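Local coordinates for protein endoglucanase FnCel5A (PDB 3RJX) that probably hydrolyses beta-1,4-glucosidic bonds in cellulose, as an endoglucanase of glycoside hydrolase family 5, at residues Phe142-Gln147 / Ile175-Asn180. Residues are numbered along the deposited sequence; the frame is centred on the assembly and turned at random.
Sequences FNEPAQ and IIDVPN
Asp177 carries its carboxylate beside its own backbone N and anti to its carbonyl carbon (chi1 -87°), which sets OD2 against the backbone of Asn143 and Glu144. Glu144 N donates to Asp177 OD2 at 2.9 Å. The bond is nearly straight, but the N-H comes from above the carboxylate plane. OD2 also lies 3.4 Å from Asn143 CA. With CG anti to N (chi1 176°), Asn143 holds its amide 70° from the plane of the carboxylate; its ND2 is 3.8 Å from Asp177 OD2 and is hydrogen-bonded to Glu260 OE2. Segment 142-147 follows strand 137-140 of an eight-stranded TIM barrel, while 175-180 takes in the end of the neighbouring parallel strand 174-177 and the loop after it. The Asn-Glu-Pro run at 143-145 matches the family 5 signature whose glutamate is, in relatives, the acid/base; here Glu144 OE2 is hydrogen-bonded to His203 ND1. With an alanine at Asp177, Glu144 N would probably lose its acceptor here, and the loop at 143-144 would be less firmly placed. The Pro145 ring crosses Asp177 at a slant, with CD 3.7 Å from Asp177 CB and 3.6 Å from Val178 O. Its CB packs against Pro179 CB at 4.3 Å, and Trp154 of helix 151-168 also touches its ring. Water joins the two segments at two places. One molecule accepts from Phe142 N and Asp177 N; another accepts from Gln147 N and donates to Asn180 OD1 at 3.0 Å.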
# COMPACT_ATOMS: atom_id res chain seq x y z
N PHE A 142 -5.38 6.47 4.12
CA PHE A 142 -4.86 7.20 2.97
C PHE A 142 -3.43 6.78 2.64
O PHE A 142 -2.64 6.52 3.54
CB PHE A 142 -4.92 8.73 3.22
CG PHE A 142 -4.54 9.55 2.02
CD1 PHE A 142 -5.28 9.46 0.83
CD2 PHE A 142 -3.44 10.40 2.08
CE1 PHE A 142 -4.94 10.20 -0.30
CE2 PHE A 142 -3.05 11.16 0.93
CZ PHE A 142 -3.81 11.06 -0.27
N ASN A 143 -3.12 6.75 1.35
CA ASN A 143 -1.80 6.39 0.85
C ASN A 143 -0.86 7.60 0.81
O ASN A 143 -1.20 8.63 0.23
CB ASN A 143 -1.93 5.83 -0.55
CG ASN A 143 -0.57 5.53 -1.19
OD1 ASN A 143 -0.12 6.25 -2.07
ND2 ASN A 143 0.06 4.44 -0.78
N GLU A 144 0.31 7.43 1.41
CA GLU A 144 1.42 8.36 1.27
C GLU A 144 1.07 9.83 1.52
O GLU A 144 1.07 10.61 0.57
CB GLU A 144 2.02 8.23 -0.12
CG GLU A 144 2.49 6.84 -0.42
CD GLU A 144 3.50 6.81 -1.54
OE1 GLU A 144 3.61 7.84 -2.25
OE2 GLU A 144 4.20 5.77 -1.69
N PRO A 145 0.77 10.22 2.77
CA PRO A 145 0.59 11.66 3.00
C PRO A 145 1.87 12.35 2.66
O PRO A 145 2.95 11.76 2.82
CB PRO A 145 0.31 11.79 4.50
CG PRO A 145 0.10 10.41 4.99
CD PRO A 145 0.54 9.42 3.98
N ALA A 146 1.75 13.59 2.19
CA ALA A 146 2.85 14.30 1.53
C ALA A 146 2.46 15.76 1.24
O ALA A 146 1.29 16.18 1.45
CB ALA A 146 3.20 13.61 0.23
N GLN A 147 3.44 16.51 0.73
CA GLN A 147 3.26 17.91 0.34
C GLN A 147 2.62 18.70 1.49
O GLN A 147 3.16 18.73 2.59
CB GLN A 147 2.41 18.02 -0.93
CG GLN A 147 3.07 17.35 -2.15
CD GLN A 147 2.22 17.49 -3.40
OE1 GLN A 147 1.65 18.56 -3.67
NE2 GLN A 147 2.11 16.39 -4.16
N ILE A 175 -4.96 0.50 8.60
CA ILE A 175 -3.54 0.77 8.32
C ILE A 175 -3.27 2.28 8.22
O ILE A 175 -4.04 3.02 7.60
CB ILE A 175 -3.12 0.04 7.07
CG1 ILE A 175 -3.40 -1.47 7.27
CG2 ILE A 175 -1.69 0.48 6.69
CD1 ILE A 175 -2.86 -2.40 6.27
N ILE A 176 -2.19 2.71 8.89
CA ILE A 176 -1.89 4.10 9.06
C ILE A 176 -0.59 4.35 8.37
O ILE A 176 0.43 3.82 8.79
CB ILE A 176 -1.67 4.46 10.56
CG1 ILE A 176 -2.82 4.01 11.49
CG2 ILE A 176 -1.37 5.99 10.73
CD1 ILE A 176 -4.10 4.58 11.13
N ASP A 177 -0.62 5.14 7.32
CA ASP A 177 0.60 5.40 6.54
C ASP A 177 1.51 6.39 7.20
O ASP A 177 1.04 7.36 7.80
CB ASP A 177 0.23 5.95 5.16
CG ASP A 177 -0.04 4.85 4.14
OD1 ASP A 177 -0.73 3.85 4.52
OD2 ASP A 177 0.48 4.98 2.99
N VAL A 178 2.82 6.16 7.09
CA VAL A 178 3.83 7.12 7.50
C VAL A 178 3.77 8.34 6.56
O VAL A 178 3.58 8.17 5.37
CB VAL A 178 5.23 6.45 7.48
CG1 VAL A 178 6.36 7.48 7.63
CG2 VAL A 178 5.34 5.35 8.55
N PRO A 179 3.89 9.58 7.08
CA PRO A 179 3.85 10.76 6.20
C PRO A 179 5.13 10.94 5.39
O PRO A 179 5.99 10.04 5.37
CB PRO A 179 3.67 11.94 7.17
CG PRO A 179 4.33 11.48 8.40
CD PRO A 179 4.12 9.97 8.49
N ASN A 180 5.23 12.09 4.72
CA ASN A 180 6.27 12.35 3.73
C ASN A 180 6.51 11.24 2.71
O ASN A 180 7.65 10.74 2.58
CB ASN A 180 7.57 12.75 4.40
CG ASN A 180 7.80 14.21 4.31
OD1 ASN A 180 8.45 14.70 3.38
ND2 ASN A 180 7.20 14.96 5.24
O HOH W 1 -3.40 5.42 6.01
O HOH W 2 6.45 16.00 1.53